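Uncharacterized protein VP1736 (PDB 3LXQ) is of unknown function but carries a sulfatase-family domain of the alkaline phosphatase superfamily, built round a mixed beta-sheet flanked by helices. Local coordinates at residues Y127-R132 and I340-D345; Q177-G182 and E229-L234; G161-A166 and A358-I363. One frame throughout, in Å; residues are numbered along the deposited sequence.

Contact 1. Residues Y127-R132 and I340-D345; sequences YATGTR and IANNID
Tyr127 is joined to the 340-345 segment by three hydrogen bonds, two of them backbone to backbone and one from a side-chain amide. Its N-H goes to Ala341 O at 2.9 Å, and its own carbonyl O accepts from Asn343 N at 3.0 Å. A second donor to the same oxygen is Asn342: ND2 reaches Tyr127 O at 2.8 Å along a nearly straight N-H line (172°), with the oxygen lying in the plane of the Asn342 amide. Seen from the Tyr127 carbonyl, ND2 stands well above the peptide plane while Asn343 N comes in from the opposite face, so the oxygen is gripped on two sides. Asn342 OD1 accepts from Met379 N on strand 377-382, and with both ends bonded the amide's rotation is fixed.

This is a short parallel beta bridge, Tyr127 facing Asn342, which adds the small strand 341-342 beside the end of strand 121-127 in the large mixed sheet. Tyr127 and Asn342 project on the same face of that sheet. With CG anti to the carbonyl carbon (chi1 -64°), the tyrosine ring turns so that Ala341 O lies at its edge, and CE1 packs 4.1 Å from Ile340 CG2. The ring also meets that of His322.

Past the bridge, Thr129 and Asn343 carry the contact on. Thr129 N donates to Asn343 OD1 at 3.2 Å, well off straight, and the other end of that amide, ND2, gives a hydrogen to water 1. The same water donates to Thr129 OG1, so it bridges the two side chains beside the direct bond. Thr129 CG2, on the branch beside the backbone N, drops against Ile344 CG2 at 3.7 Å, the two side chains running roughly perpendicular; Ala139 of helix 133-141 touches Thr129, Asn343 and Ile344 alike.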
# COMPACT_ATOMS: atom_id res chain seq x y z
N TYR A 127 1.11 7.79 -3.55
CA TYR A 127 1.23 8.25 -2.17
C TYR A 127 0.68 7.26 -1.16
O TYR A 127 -0.39 6.67 -1.36
CB TYR A 127 0.58 9.62 -1.99
CG TYR A 127 1.28 10.67 -2.79
CD1 TYR A 127 0.98 10.86 -4.14
CD2 TYR A 127 2.28 11.46 -2.23
CE1 TYR A 127 1.64 11.80 -4.91
CE2 TYR A 127 2.94 12.42 -2.99
CZ TYR A 127 2.61 12.58 -4.33
OH TYR A 127 3.28 13.51 -5.09
N ALA A 128 1.44 7.06 -0.09
CA ALA A 128 0.95 6.29 1.05
C ALA A 128 -0.12 7.13 1.74
O ALA A 128 -0.09 8.36 1.67
CB ALA A 128 2.10 5.97 2.02
N THR A 129 -1.11 6.46 2.32
CA THR A 129 -2.13 7.12 3.14
C THR A 129 -1.62 7.42 4.55
O THR A 129 -2.21 8.25 5.27
CB THR A 129 -3.39 6.26 3.27
OG1 THR A 129 -3.01 5.01 3.86
CG2 THR A 129 -4.05 6.00 1.90
N GLY A 130 -0.53 6.76 4.95
CA GLY A 130 0.05 6.96 6.28
C GLY A 130 1.56 7.02 6.38
O GLY A 130 2.28 7.11 5.36
N THR A 131 2.04 7.01 7.64
CA THR A 131 3.46 7.04 7.97
C THR A 131 3.95 5.80 8.70
O THR A 131 5.15 5.66 8.94
CB THR A 131 3.80 8.26 8.84
OG1 THR A 131 3.08 8.18 10.09
CG2 THR A 131 3.47 9.53 8.11
N ARG A 132 3.03 4.89 9.04
CA ARG A 132 3.39 3.72 9.83
C ARG A 132 3.17 2.43 9.06
O ARG A 132 2.32 2.37 8.18
CB ARG A 132 2.62 3.69 11.16
CG ARG A 132 2.95 4.87 12.11
CD ARG A 132 1.90 4.99 13.18
NE ARG A 132 2.28 5.90 14.26
CZ ARG A 132 1.95 7.19 14.32
NH1 ARG A 132 1.22 7.76 13.36
NH2 ARG A 132 2.34 7.91 15.36
N ILE A 340 -2.12 10.79 -10.10
CA ILE A 340 -2.04 10.82 -8.64
C ILE A 340 -2.91 9.69 -8.09
O ILE A 340 -4.08 9.57 -8.45
CB ILE A 340 -2.49 12.17 -8.00
CG1 ILE A 340 -1.79 13.35 -8.68
CG2 ILE A 340 -2.15 12.18 -6.49
CD1 ILE A 340 -2.43 14.66 -8.36
N ALA A 341 -2.32 8.88 -7.21
CA ALA A 341 -3.01 7.73 -6.62
C ALA A 341 -2.51 7.47 -5.20
O ALA A 341 -1.52 8.06 -4.76
CB ALA A 341 -2.80 6.50 -7.50
N ASN A 342 -3.24 6.62 -4.48
CA ASN A 342 -2.89 6.16 -3.14
C ASN A 342 -2.63 4.68 -3.20
O ASN A 342 -3.10 4.00 -4.10
CB ASN A 342 -4.06 6.37 -2.18
CG ASN A 342 -4.01 7.69 -1.43
OD1 ASN A 342 -5.04 8.34 -1.26
ND2 ASN A 342 -2.83 8.05 -0.92
N ASN A 343 -1.90 4.17 -2.22
CA ASN A 343 -1.76 2.72 -2.08
C ASN A 343 -3.09 1.97 -1.84
O ASN A 343 -3.19 0.79 -2.16
CB ASN A 343 -0.69 2.34 -1.03
CG ASN A 343 -0.86 3.05 0.30
OD1 ASN A 343 -1.76 3.87 0.51
ND2 ASN A 343 0.04 2.73 1.23
N ILE A 344 -4.11 2.65 -1.30
CA ILE A 344 -5.45 2.05 -1.21
C ILE A 344 -6.13 1.82 -2.59
O ILE A 344 -7.13 1.10 -2.68
CB ILE A 344 -6.41 2.85 -0.29
CG1 ILE A 344 -6.68 4.25 -0.85
CG2 ILE A 344 -5.89 2.93 1.15
CD1 ILE A 344 -7.93 4.88 -0.32
N ASP A 345 -5.57 2.40 -3.66
CA ASP A 345 -6.03 2.11 -5.03
C ASP A 345 -5.42 0.83 -5.56
O ASP A 345 -5.86 0.28 -6.58
CB ASP A 345 -5.71 3.27 -5.99
CG ASP A 345 -6.28 4.60 -5.53
OD1 ASP A 345 -7.39 4.61 -4.99
OD2 ASP A 345 -5.62 5.65 -5.71
O HOH W 1 -0.35 3.76 3.85

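Contact 2. Residues Q177-G182 and E229-L234; sequences QFIYGG and EEFERL
Gln177 and Ile179 reach from the strand to three side chains of the helix: Glu230, Phe231 and Leu234. Ile179 makes the plainly apolar part. Its CG1 branch stands anti to the carbonyl carbon and continues extended, carrying CD1 out to the helix, where it lies 4.0 Å from Glu230 CB and 4.1 Å from Phe231 CE1. It comes at the phenylalanine ring obliquely.

Gln177 lies alongside, two residues earlier on the same face of the strand. Its chain is extended beyond CG, which sets the terminal amide between the Glu230 carboxylate, the edge of the Phe231 ring and the Leu234 methyl CD1. The amide and carboxylate planes are only 25° apart, whereas the ring is turned 49° from the amide. Leu234 comes from the opposite direction, with CD1 3.8 Å from Gln177 CD.

The next shell fixes the helix side chains. Glu230 is bent at chi2, and its OE1 takes a hydrogen bond from Arg233 NH2 at 2.6 Å, within a salt bridge between residues three apart on the helix. That oxygen lies in the guanidinium plane, though NH2 itself stands above the carboxylate plane. Glu230 OE2 receives a weak bond from Gln200 NE2. Phe231 is flanked by Phe241 and meets Tyr294 edge-to-face.

Helix 220-234 lies in the beta-alpha-beta crossover from strand 200-202 to strand 241-246, which passes over strand 175-180, the parallel neighbour of both. It packs on one face of the central sheet, its last turns running nearly antiparallel to strand 177-180 (155°) with axes 11.5 Å apart.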
# COMPACT_ATOMS: atom_id res chain seq x y z
N GLN A 177 -1.40 -16.15 2.10
CA GLN A 177 -0.26 -16.22 3.01
C GLN A 177 0.39 -14.87 3.22
O GLN A 177 0.21 -13.95 2.44
CB GLN A 177 0.79 -17.24 2.52
CG GLN A 177 1.44 -16.87 1.20
CD GLN A 177 2.65 -17.73 0.87
OE1 GLN A 177 2.84 -18.81 1.43
NE2 GLN A 177 3.48 -17.25 -0.05
N PHE A 178 1.16 -14.80 4.31
CA PHE A 178 1.96 -13.64 4.65
C PHE A 178 3.37 -14.17 4.87
O PHE A 178 3.56 -15.09 5.64
CB PHE A 178 1.41 -13.03 5.93
CG PHE A 178 2.28 -11.94 6.53
CD1 PHE A 178 2.67 -10.83 5.77
CD2 PHE A 178 2.66 -12.01 7.86
CE1 PHE A 178 3.46 -9.81 6.34
CE2 PHE A 178 3.44 -11.00 8.44
CZ PHE A 178 3.84 -9.90 7.67
N ILE A 179 4.35 -13.61 4.17
CA ILE A 179 5.73 -13.98 4.41
C ILE A 179 6.47 -12.79 5.03
O ILE A 179 6.49 -11.71 4.47
CB ILE A 179 6.49 -14.45 3.14
CG1 ILE A 179 5.69 -15.54 2.40
CG2 ILE A 179 7.87 -14.99 3.53
CD1 ILE A 179 6.34 -15.99 1.06
N TYR A 180 7.09 -13.05 6.18
CA TYR A 180 7.81 -12.06 6.97
C TYR A 180 9.12 -12.67 7.47
O TYR A 180 9.20 -13.88 7.68
CB TYR A 180 6.92 -11.66 8.14
CG TYR A 180 7.37 -10.47 8.95
CD1 TYR A 180 7.73 -9.28 8.34
CD2 TYR A 180 7.38 -10.53 10.35
CE1 TYR A 180 8.13 -8.20 9.08
CE2 TYR A 180 7.77 -9.45 11.11
CZ TYR A 180 8.15 -8.28 10.47
OH TYR A 180 8.53 -7.19 11.21
N GLY A 181 10.14 -11.84 7.68
CA GLY A 181 11.43 -12.29 8.19
C GLY A 181 11.60 -12.35 9.71
O GLY A 181 12.42 -13.12 10.21
N GLY A 182 10.83 -11.53 10.42
CA GLY A 182 10.89 -11.44 11.88
C GLY A 182 9.75 -12.16 12.58
O GLY A 182 9.26 -13.18 12.09
N GLU A 229 10.92 -19.84 -2.86
CA GLU A 229 10.71 -21.24 -2.43
C GLU A 229 9.22 -21.56 -2.28
O GLU A 229 8.76 -22.61 -2.72
CB GLU A 229 11.38 -21.49 -1.07
CG GLU A 229 12.58 -22.42 -1.05
CD GLU A 229 12.88 -22.97 0.34
OE1 GLU A 229 12.66 -22.26 1.35
OE2 GLU A 229 13.32 -24.13 0.43
N GLU A 230 8.49 -20.65 -1.64
CA GLU A 230 7.07 -20.83 -1.34
C GLU A 230 6.22 -20.73 -2.60
O GLU A 230 5.17 -21.35 -2.68
CB GLU A 230 6.62 -19.74 -0.36
CG GLU A 230 6.88 -20.08 1.10
CD GLU A 230 6.01 -21.23 1.59
OE1 GLU A 230 6.50 -22.38 1.63
OE2 GLU A 230 4.82 -21.00 1.90
N PHE A 231 6.68 -19.92 -3.55
CA PHE A 231 5.92 -19.65 -4.76
C PHE A 231 6.11 -20.80 -5.72
O PHE A 231 5.14 -21.27 -6.31
CB PHE A 231 6.35 -18.34 -5.41
CG PHE A 231 6.15 -17.11 -4.55
CD1 PHE A 231 5.17 -17.07 -3.56
CD2 PHE A 231 6.95 -15.98 -4.74
CE1 PHE A 231 4.99 -15.95 -2.78
CE2 PHE A 231 6.76 -14.84 -3.95
CZ PHE A 231 5.78 -14.83 -2.97
N GLU A 232 7.35 -21.26 -5.87
CA GLU A 232 7.63 -22.44 -6.72
C GLU A 232 6.99 -23.70 -6.15
O GLU A 232 6.72 -24.66 -6.89
CB GLU A 232 9.12 -22.63 -6.93
CG GLU A 232 9.48 -22.99 -8.38
CD GLU A 232 10.53 -22.05 -8.96
OE1 GLU A 232 11.20 -21.32 -8.18
OE2 GLU A 232 10.69 -22.04 -10.19
N ARG A 233 6.77 -23.68 -4.84
CA ARG A 233 6.02 -24.72 -4.13
C ARG A 233 4.54 -24.62 -4.47
O ARG A 233 3.96 -25.58 -5.00
CB ARG A 233 6.24 -24.60 -2.62
CG ARG A 233 5.69 -25.76 -1.77
CD ARG A 233 4.15 -25.77 -1.76
NE ARG A 233 3.55 -25.79 -0.43
CZ ARG A 233 3.94 -25.03 0.59
NH1 ARG A 233 3.32 -25.12 1.76
NH2 ARG A 233 4.94 -24.16 0.45
N LEU A 234 3.93 -23.47 -4.17
CA LEU A 234 2.49 -23.27 -4.38
C LEU A 234 2.07 -23.46 -5.85
O LEU A 234 0.96 -23.93 -6.13
CB LEU A 234 2.03 -21.91 -3.84
CG LEU A 234 1.97 -21.71 -2.32
CD1 LEU A 234 2.00 -20.22 -1.93
CD2 LEU A 234 0.77 -22.43 -1.68

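Contact 3. Residues G161-A166 and A358-I363; sequences GFFTIA and AKTPMI
Phe163 lays one side of its ring against the bend formed by Thr360, Pro361 and Met362. From CB, the side chain leaves the backbone with CG opposite the main-chain N (chi1 175°), which sends the ring straight across to the other segment. CG and CD1 come first, each 4.0 Å from Pro361 CD. That carbon sits over one ring face, 4.2 Å from the centroid and 21° off the normal, displaced toward the rim: a CH-pi contact with the proline. On the same side of the ring plane but nearer the CE2 edge, CD2 and CE2 meet Met362, modelled as selenomethionine; CE2 lies 3.5 Å from its CG and 3.7 Å from SE. Farther on, CE1 and, at the tip, CZ meet Thr360, with CZ 3.6 Å from the threonine CB and just as near the methyl CG2.

The bend is held by an ST turn: Thr360 OG1 accepts from Met362 N at 3.0 Å, with an N-H...O angle of 155°. Thr360 is the last residue of strand 358-360, which pairs antiparallel with strand 75-77, so the turn carries the chain off this two-stranded ribbon. Facing it, Phe163 lies just ahead of helix 165-171, where Thr164 is the N-cap and its OG1 accepts from Asp167 N.

Met362 lies about perpendicular to the phenylalanine side chain, its SE approaching the ring obliquely in a Met-aromatic contact. A bend at chi3 swings CE round to Ile165 CG2, 4.1 Å away on the first turn of the helix. Beyond the two segments, Met362 also packs against Pro347, Pro348 and Leu351 of helix 346-353, while Ile165 rests on Phe242 of strand 241-246.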
# COMPACT_ATOMS: atom_id res chain seq x y z
N GLY A 161 -13.56 -10.66 10.82
CA GLY A 161 -14.57 -10.30 9.84
C GLY A 161 -14.51 -8.88 9.28
O GLY A 161 -15.53 -8.34 8.86
N PHE A 162 -13.34 -8.26 9.27
CA PHE A 162 -13.16 -6.98 8.58
C PHE A 162 -12.89 -7.30 7.12
O PHE A 162 -12.37 -8.38 6.80
CB PHE A 162 -11.99 -6.21 9.20
CG PHE A 162 -11.97 -4.72 8.87
CD1 PHE A 162 -12.81 -3.83 9.53
CD2 PHE A 162 -11.06 -4.22 7.94
CE1 PHE A 162 -12.77 -2.48 9.26
CE2 PHE A 162 -11.02 -2.87 7.63
CZ PHE A 162 -11.87 -1.98 8.30
N PHE A 163 -13.24 -6.39 6.21
CA PHE A 163 -12.95 -6.65 4.82
C PHE A 163 -11.45 -6.63 4.51
O PHE A 163 -10.75 -5.67 4.83
CB PHE A 163 -13.69 -5.71 3.85
CG PHE A 163 -13.27 -5.92 2.42
CD1 PHE A 163 -13.85 -6.93 1.66
CD2 PHE A 163 -12.19 -5.23 1.90
CE1 PHE A 163 -13.41 -7.17 0.36
CE2 PHE A 163 -11.74 -5.48 0.61
CZ PHE A 163 -12.35 -6.42 -0.16
N THR A 164 -10.98 -7.73 3.90
CA THR A 164 -9.62 -7.81 3.33
C THR A 164 -9.69 -8.54 1.98
O THR A 164 -10.56 -9.40 1.78
CB THR A 164 -8.61 -8.58 4.25
OG1 THR A 164 -8.97 -9.97 4.31
CG2 THR A 164 -8.56 -8.00 5.66
N ILE A 165 -8.76 -8.24 1.07
CA ILE A 165 -8.65 -9.01 -0.17
C ILE A 165 -8.15 -10.43 0.11
O ILE A 165 -8.32 -11.31 -0.73
CB ILE A 165 -7.75 -8.34 -1.25
CG1 ILE A 165 -6.32 -8.14 -0.73
CG2 ILE A 165 -8.38 -7.01 -1.74
CD1 ILE A 165 -5.26 -8.06 -1.85
N ALA A 166 -7.54 -10.63 1.27
CA ALA A 166 -7.13 -11.96 1.72
C ALA A 166 -8.33 -12.87 1.82
O ALA A 166 -8.33 -13.95 1.20
CB ALA A 166 -6.40 -11.90 3.05
N ALA A 358 -14.84 -7.92 -8.30
CA ALA A 358 -14.78 -7.38 -6.96
C ALA A 358 -16.04 -6.66 -6.52
O ALA A 358 -16.24 -5.49 -6.86
CB ALA A 358 -13.55 -6.45 -6.82
N LYS A 359 -16.87 -7.35 -5.74
CA LYS A 359 -18.00 -6.73 -5.06
C LYS A 359 -17.54 -6.42 -3.64
O LYS A 359 -17.57 -7.29 -2.77
CB LYS A 359 -19.23 -7.66 -5.05
CG LYS A 359 -20.44 -7.07 -4.32
CD LYS A 359 -21.70 -7.89 -4.54
CE LYS A 359 -22.95 -7.12 -4.12
NZ LYS A 359 -24.18 -7.94 -4.41
N THR A 360 -17.08 -5.19 -3.40
CA THR A 360 -16.46 -4.85 -2.13
C THR A 360 -16.86 -3.44 -1.72
O THR A 360 -17.36 -2.67 -2.55
CB THR A 360 -14.91 -4.95 -2.19
OG1 THR A 360 -14.36 -3.73 -2.67
CG2 THR A 360 -14.46 -6.12 -3.08
N PRO A 361 -16.62 -3.08 -0.44
CA PRO A 361 -16.84 -1.70 -0.03
C PRO A 361 -15.66 -0.77 -0.29
O PRO A 361 -15.70 0.38 0.12
CB PRO A 361 -17.11 -1.84 1.47
CG PRO A 361 -16.27 -2.99 1.87
CD PRO A 361 -16.35 -3.96 0.71
N MSE A 362 -14.62 -1.25 -0.98
CA MSE A 362 -13.43 -0.42 -1.27
C MSE A 362 -13.76 0.79 -2.14
O MSE A 362 -14.42 0.66 -3.17
CB MSE A 362 -12.33 -1.25 -1.94
CG MSE A 362 -11.85 -2.45 -1.14
SE MSE A 362 -10.20 -3.17 -1.86
CE MSE A 362 -10.91 -4.18 -3.38
N ILE A 363 -13.27 1.96 -1.73
CA ILE A 363 -13.50 3.17 -2.49
C ILE A 363 -12.28 3.56 -3.34
O ILE A 363 -12.32 4.52 -4.10
CB ILE A 363 -13.95 4.35 -1.60
CG1 ILE A 363 -12.85 4.75 -0.61
CG2 ILE A 363 -15.24 3.98 -0.87
CD1 ILE A 363 -13.12 6.05 0.13

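From the N terminus, the chain first leaves strand 121-127 through residues 127-132, whose partner comes some 200 residues later at 340-345; contact 1 closes that long loop at the central sheet. Residues 161-166 follow, opening the loop that contact 3 closes at 358-363, so contacts 1 and 3 cross. Helix 165-171 leads on to strand 175-180, and contact 2 closes a much shorter loop with helix 220-234, nested inside both others. Contacts 1 and 2 reach the same sheet, their centres about 25 Å apart. Contact 3, its centre about 17 Å from that of contact 1, ties the start of helix 165-171 to the strand 358-360 ribbon.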